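Local coordinates for AlyGC (Glaciecola chathamensis, PDB 5GKD), which cleaves alginate as a lyase of polysaccharide lyase family 6, probably by beta-elimination at a site that holds calcium, at residues 33-38 with 63-68; 109-114 with 138-143. One frame throughout, in Å; residues are numbered along the deposited sequence.

Both contacts pair neighbouring coils of the N-terminal parallel beta-helix, but on different faces of it. Contact 1 joins strands 35-41 and 65-69 at its N-terminal end; contact 2 joins strands 105-112 and 134-141 a little further along the stack. Their centres lie about 15 Å apart, and they meet where Ser64 O packs against Phe114 CE2 at 3.5 Å. Neither contact contributes a residue to the calcium site (Asn180, Glu183, Glu212, Glu214) or to the carbonate pocket (Glu214, Arg240, Arg264, Tyr303). The run of strands that starts with contact 1 does, however, lead coil by coil to the strands bearing Glu214, Arg240 and Arg264.

Contact 1. Residues 33-38 with 63-68; sequences DFEVLF and QSNLRL. With PO4 (phosphate ion), chain I.
Ser64 OG has two hydrogen-bond partners: Phe34 N donates to it at 2.8 Å, and Thr61 O is the other. Next to it, Gln63 N meets the anti lone pair of Asp33 OD1 at 2.9 Å in a nearly straight bond (167°), while water 1 bridges the same oxygen to Gln63 OE1. Parallel strand pairing follows, with Val36 N bonded to Asn65 O, Arg67 N to Val36 O, and Phe38 N to Arg67 O at 2.7 Å. These are adjacent coils at the N-terminal end of a right-handed parallel beta-helix, the fold of the pectate-lyase-like clan. Inside, Leu66 CD1 crosses against Val36 CG1 at 3.6 Å; helix 8-17 covers this end, Tyr11 touching Val36 and Phe38. On the face that carries Glu35 and Arg67, Asn65 CG sits between its backbone N and carbonyl carbon (chi1 64°), which brings OD1 to 3.2 Å from Glu35 CA. Water 5 links that OD1 to Arg67 NE, and water 4 joins Asn65 ND2 to Glu35 OE1. With an alanine here, water 5 would probably lose a firm acceptor and the flank of Glu35 its amide neighbour, leaving Arg67 NE less firmly positioned. Glu35 OE2 forms a salt bridge with Lys475 of the second subunit. Arg67 holds a phosphate ion, probably from the crystallisation liquor, edge-on with two N-H groups: NH2 to O1 at 2.7 Å and NH1 to O3 at 2.8 Å. Leu37 lays its methyl end over one face of the guanidinium, and Arg95 also binds the phosphate.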
loop_
_atom_site.group_PDB
_atom_site.type_symbol
_atom_site.label_atom_id
_atom_site.label_comp_id
_atom_site.label_asym_id
_atom_site.label_seq_id
_atom_site.Cartn_x
_atom_site.Cartn_y
_atom_site.Cartn_z
ATOM N N ASP A 33 9.817 -19.588 16.192
ATOM C CA ASP A 33 10.510 -19.770 14.917
ATOM C C ASP A 33 11.006 -21.205 14.746
ATOM O O ASP A 33 12.135 -21.441 14.327
ATOM C CB ASP A 33 11.682 -18.790 14.785
ATOM C CG ASP A 33 11.259 -17.330 14.917
ATOM O OD1 ASP A 33 10.099 -16.984 14.623
ATOM O OD2 ASP A 33 12.114 -16.520 15.310
ATOM N N PHE A 34 10.158 -22.173 15.081
ATOM C CA PHE A 34 10.505 -23.590 15.029
ATOM C C PHE A 34 9.847 -24.217 13.801
ATOM O O PHE A 34 8.660 -24.541 13.826
ATOM C CB PHE A 34 10.060 -24.291 16.309
ATOM C CG PHE A 34 10.615 -25.684 16.474
ATOM C CD1 PHE A 34 11.662 -26.134 15.680
ATOM C CD2 PHE A 34 10.092 -26.543 17.421
ATOM C CE1 PHE A 34 12.173 -27.401 15.842
ATOM C CE2 PHE A 34 10.603 -27.824 17.569
ATOM C CZ PHE A 34 11.641 -28.246 16.780
ATOM N N GLU A 35 10.634 -24.416 12.740
ATOM C CA GLU A 35 10.193 -25.128 11.540
ATOM C C GLU A 35 10.440 -26.618 11.749
ATOM O O GLU A 35 11.557 -27.101 11.577
ATOM C CB GLU A 35 10.924 -24.616 10.303
ATOM C CG GLU A 35 10.578 -23.196 9.934
ATOM C CD GLU A 35 11.309 -22.700 8.694
ATOM O OE1 GLU A 35 10.972 -23.138 7.570
ATOM O OE2 GLU A 35 12.204 -21.853 8.843
ATOM N N VAL A 36 9.392 -27.350 12.118
ATOM C CA VAL A 36 9.503 -28.749 12.506
ATOM C C VAL A 36 9.450 -29.612 11.256
ATOM O O VAL A 36 8.489 -29.542 10.491
ATOM C CB VAL A 36 8.385 -29.145 13.481
ATOM C CG1 VAL A 36 8.490 -30.620 13.836
ATOM C CG2 VAL A 36 8.415 -28.260 14.728
ATOM N N LEU A 37 10.475 -30.431 11.047
ATOM C CA LEU A 37 10.456 -31.464 10.019
ATOM C C LEU A 37 10.458 -32.796 10.749
ATOM O O LEU A 37 11.482 -33.202 11.311
ATOM C CB LEU A 37 11.638 -31.347 9.057
ATOM C CG LEU A 37 11.802 -32.475 8.021
ATOM C CD1 LEU A 37 10.522 -32.668 7.232
ATOM C CD2 LEU A 37 12.979 -32.221 7.076
ATOM N N PHE A 38 9.297 -33.450 10.769
ATOM C CA PHE A 38 9.087 -34.725 11.445
ATOM C C PHE A 38 9.170 -35.798 10.371
ATOM O O PHE A 38 8.173 -36.157 9.749
ATOM C CB PHE A 38 7.743 -34.747 12.156
ATOM C CG PHE A 38 7.534 -35.954 13.028
ATOM C CD1 PHE A 38 8.574 -36.486 13.760
ATOM C CD2 PHE A 38 6.297 -36.535 13.132
ATOM C CE1 PHE A 38 8.364 -37.586 14.566
ATOM C CE2 PHE A 38 6.087 -37.630 13.946
ATOM C CZ PHE A 38 7.109 -38.157 14.652
ATOM N N GLN A 63 7.611 -17.719 13.248
ATOM C CA GLN A 63 7.637 -18.374 11.938
ATOM C C GLN A 63 7.937 -19.858 12.122
ATOM O O GLN A 63 8.984 -20.368 11.742
ATOM C CB GLN A 63 8.629 -17.688 11.006
ATOM C CG GLN A 63 8.041 -16.450 10.346
ATOM C CD GLN A 63 7.570 -15.438 11.382
ATOM O OE1 GLN A 63 8.383 -14.739 11.990
ATOM N NE2 GLN A 63 6.270 -15.396 11.628
ATOM N N SER A 64 6.969 -20.541 12.736
ATOM C CA SER A 64 6.980 -21.974 12.976
ATOM C C SER A 64 6.071 -22.662 11.973
ATOM O O SER A 64 5.149 -22.053 11.427
ATOM C CB SER A 64 6.502 -22.304 14.390
ATOM O OG SER A 64 7.394 -21.862 15.376
ATOM N N ASN A 65 6.337 -23.941 11.740
ATOM C CA ASN A 65 5.476 -24.755 10.892
ATOM C C ASN A 65 5.812 -26.218 11.161
ATOM O O ASN A 65 6.643 -26.533 12.014
ATOM C CB ASN A 65 5.611 -24.367 9.413
ATOM C CG ASN A 65 7.008 -24.628 8.842
ATOM O OD1 ASN A 65 7.785 -25.401 9.385
ATOM N ND2 ASN A 65 7.316 -23.974 7.730
ATOM N N LEU A 66 5.142 -27.115 10.440
ATOM C CA LEU A 66 5.291 -28.549 10.666
ATOM C C LEU A 66 5.198 -29.298 9.346
ATOM O O LEU A 66 4.283 -29.057 8.553
ATOM C CB LEU A 66 4.231 -29.070 11.641
ATOM C CG LEU A 66 4.046 -30.589 11.774
ATOM C CD1 LEU A 66 5.303 -31.257 12.288
ATOM C CD2 LEU A 66 2.868 -30.909 12.678
ATOM N N ARG A 67 6.155 -30.188 9.110
ATOM C CA ARG A 67 6.132 -31.073 7.954
ATOM C C ARG A 67 6.273 -32.502 8.443
ATOM O O ARG A 67 7.118 -32.784 9.295
ATOM C CB ARG A 67 7.240 -30.727 6.955
ATOM C CG ARG A 67 6.982 -29.431 6.178
ATOM C CD ARG A 67 8.135 -29.065 5.267
ATOM N NE ARG A 67 9.343 -28.758 6.024
ATOM C CZ ARG A 67 10.580 -28.799 5.537
ATOM N NH1 ARG A 67 10.800 -29.161 4.272
ATOM N NH2 ARG A 67 11.603 -28.489 6.324
ATOM N N LEU A 68 5.412 -33.385 7.946
ATOM C CA LEU A 68 5.521 -34.819 8.175
ATOM C C LEU A 68 6.072 -35.489 6.925
ATOM O O LEU A 68 5.680 -35.142 5.812
ATOM C CB LEU A 68 4.165 -35.444 8.517
ATOM C CG LEU A 68 3.545 -35.147 9.872
ATOM C CD1 LEU A 68 2.898 -33.763 9.870
ATOM C CD2 LEU A 68 2.529 -36.223 10.281
HETATM P P PO4 I . 14.406 -28.960 3.803
HETATM O O1 PO4 I . 14.035 -28.294 5.107
HETATM O O2 PO4 I . 15.677 -29.756 3.981
HETATM O O3 PO4 I . 13.312 -29.892 3.332
HETATM O O4 PO4 I . 14.614 -27.884 2.771
HETATM O O HOH W 1 9.142 -14.520 14.645
HETATM O O HOH W 2 11.591 -19.673 11.216
HETATM O O HOH W 3 12.742 -27.498 8.838
HETATM O O HOH W 4 9.955 -25.253 6.410
HETATM O O HOH W 5 9.235 -27.631 8.589
#

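Contact 2. Residues 109-114 with 138-143; sequences VVIDNF and NHLVGK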
loop_
_atom_site.group_PDB
_atom_site.type_symbol
_atom_site.label_atom_id
_atom_site.label_comp_id
_atom_site.label_asym_id
_atom_site.label_seq_id
_atom_site.Cartn_x
_atom_site.Cartn_y
_atom_site.Cartn_z
ATOM N N VAL A 109 -4.301 -30.972 17.560
ATOM C CA VAL A 109 -3.502 -29.764 17.483
ATOM C C VAL A 109 -4.390 -28.580 17.127
ATOM O O VAL A 109 -5.371 -28.685 16.382
ATOM C CB VAL A 109 -2.273 -29.862 16.547
ATOM C CG1 VAL A 109 -1.954 -31.270 16.151
ATOM C CG2 VAL A 109 -2.335 -28.900 15.381
ATOM N N VAL A 110 -4.034 -27.444 17.717
ATOM C CA VAL A 110 -4.753 -26.192 17.596
ATOM C C VAL A 110 -3.952 -25.278 16.680
ATOM O O VAL A 110 -2.732 -25.154 16.833
ATOM C CB VAL A 110 -4.942 -25.530 18.973
ATOM C CG1 VAL A 110 -5.572 -24.167 18.827
ATOM C CG2 VAL A 110 -5.743 -26.418 19.914
ATOM N N ILE A 111 -4.632 -24.621 15.750
ATOM C CA ILE A 111 -4.089 -23.460 15.066
ATOM C C ILE A 111 -5.049 -22.309 15.314
ATOM O O ILE A 111 -6.210 -22.363 14.891
ATOM C CB ILE A 111 -3.896 -23.696 13.564
ATOM C CG1 ILE A 111 -3.032 -24.942 13.328
ATOM C CG2 ILE A 111 -3.306 -22.430 12.934
ATOM C CD1 ILE A 111 -2.743 -25.235 11.859
ATOM N N ASP A 112 -4.566 -21.270 15.990
ATOM C CA ASP A 112 -5.409 -20.197 16.515
ATOM C C ASP A 112 -4.863 -18.866 16.015
ATOM O O ASP A 112 -3.852 -18.364 16.524
ATOM C CB ASP A 112 -5.438 -20.249 18.042
ATOM C CG ASP A 112 -6.347 -19.213 18.644
ATOM O OD1 ASP A 112 -6.871 -18.364 17.909
ATOM O OD2 ASP A 112 -6.532 -19.237 19.872
ATOM N N ASN A 113 -5.527 -18.306 15.012
ATOM C CA ASN A 113 -5.211 -16.975 14.515
ATOM C C ASN A 113 -3.738 -16.837 14.140
ATOM O O ASN A 113 -3.118 -15.796 14.350
ATOM C CB ASN A 113 -5.623 -15.910 15.536
ATOM C CG ASN A 113 -7.085 -15.559 15.412
ATOM O OD1 ASN A 113 -7.455 -14.702 14.615
ATOM N ND2 ASN A 113 -7.930 -16.262 16.157
ATOM N N PHE A 114 -3.192 -17.895 13.551
ATOM C CA PHE A 114 -1.821 -17.980 13.037
ATOM C C PHE A 114 -1.718 -17.397 11.626
ATOM O O PHE A 114 -1.214 -18.042 10.700
ATOM C CB PHE A 114 -1.399 -19.447 13.056
ATOM C CG PHE A 114 0.069 -19.683 13.186
ATOM C CD1 PHE A 114 0.724 -19.404 14.376
ATOM C CD2 PHE A 114 0.776 -20.269 12.157
ATOM C CE1 PHE A 114 2.073 -19.670 14.515
ATOM C CE2 PHE A 114 2.131 -20.550 12.284
ATOM C CZ PHE A 114 2.785 -20.237 13.465
ATOM N N ASN A 138 -8.860 -31.885 15.663
ATOM C CA ASN A 138 -8.079 -30.659 15.636
ATOM C C ASN A 138 -8.994 -29.436 15.758
ATOM O O ASN A 138 -10.228 -29.534 15.730
ATOM C CB ASN A 138 -7.219 -30.610 14.367
ATOM C CG ASN A 138 -6.246 -31.756 14.301
ATOM O OD1 ASN A 138 -5.366 -31.888 15.158
ATOM N ND2 ASN A 138 -6.398 -32.609 13.293
ATOM N N HIS A 139 -8.367 -28.269 15.908
ATOM C CA HIS A 139 -9.074 -27.035 16.264
ATOM C C HIS A 139 -8.419 -25.893 15.486
ATOM O O HIS A 139 -7.334 -25.429 15.858
ATOM C CB HIS A 139 -9.008 -26.837 17.775
ATOM C CG HIS A 139 -9.607 -25.564 18.285
ATOM N ND1 HIS A 139 -10.435 -25.533 19.388
ATOM C CD2 HIS A 139 -9.443 -24.274 17.903
ATOM C CE1 HIS A 139 -10.786 -24.285 19.640
ATOM N NE2 HIS A 139 -10.189 -23.500 18.759
ATOM N N LEU A 140 -9.073 -25.454 14.406
ATOM C CA LEU A 140 -8.561 -24.418 13.517
ATOM C C LEU A 140 -9.506 -23.228 13.529
ATOM O O LEU A 140 -10.638 -23.328 13.045
ATOM C CB LEU A 140 -8.411 -24.935 12.090
ATOM C CG LEU A 140 -7.722 -26.288 11.998
ATOM C CD1 LEU A 140 -7.634 -26.746 10.555
ATOM C CD2 LEU A 140 -6.339 -26.167 12.623
ATOM N N VAL A 141 -9.024 -22.086 14.006
ATOM C CA VAL A 141 -9.872 -20.913 14.130
ATOM C C VAL A 141 -9.111 -19.662 13.705
ATOM O O VAL A 141 -7.916 -19.508 13.983
ATOM C CB VAL A 141 -10.414 -20.775 15.569
ATOM C CG1 VAL A 141 -9.264 -20.627 16.560
ATOM C CG2 VAL A 141 -11.387 -19.634 15.650
ATOM N N GLY A 142 -9.807 -18.778 13.007
ATOM C CA GLY A 142 -9.326 -17.431 12.803
ATOM C C GLY A 142 -8.410 -17.177 11.623
ATOM O O GLY A 142 -7.634 -16.228 11.678
ATOM N N LYS A 143 -8.459 -17.967 10.561
ATOM C CA LYS A 143 -7.630 -17.642 9.401
ATOM C C LYS A 143 -8.192 -16.417 8.693
ATOM O O LYS A 143 -9.346 -16.425 8.261
ATOM C CB LYS A 143 -7.532 -18.820 8.439
ATOM C CG LYS A 143 -6.566 -18.574 7.286
ATOM C CD LYS A 143 -6.311 -19.862 6.500
ATOM C CE LYS A 143 -5.049 -19.766 5.610
ATOM N NZ LYS A 143 -5.115 -18.766 4.491
#
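This is a buried parallel strand pairing between two successive coils of the beta-helix, strands 105-112 and 134-141, whose short segments run only 4° apart. Bonds alternate across the pair: His139 N to Val109 O, Ile111 N to His139 O at 2.8 Å, Val141 N to Ile111 O, and Asn113 N to Val141 O at 2.9 Å. At the leading end a side chain takes over from the backbone. Asn138 holds CG anti to its carbonyl carbon (chi1 -61°), directing OD1 to Val109 N, which lies 2.8 Å away in the amide carbonyl plane; Asn138 ND2 reaches back to Val106 O. Ile111 and Leu140 run alongside one another into the helix interior, Leu140 CD2 lying 3.6 Å from Ile111 CG1; Trp125 of strand 124-128 packs on Ile111 and Val126 on Leu140. The other side of the pair carries Val110, His139, Asp112 and Val141. Here Val110 CG2 lies 3.9 Å from His139 CB, the His139 ring meets Tyr170 and Tyr427 edge-to-face, and Val141 CG1 touches Asp112 OD1 at 3.6 Å. Past the strands, Asn113 ND2 donates almost straight to Asp112 OD1 (2.9 Å, 176°), within its own amide plane, while Asn113 OD1 binds Arg144 and Asp112 OD2 binds Tyr427. Gly142 turns here with positive phi, and a CB on it would run into Asn113 ND2. The polar groups at both ends of the pair are thus engaged: one amide extends the backbone pairing at the entry, and at the exit another, held by both its atoms, is fixed in its rotation beside a glycine.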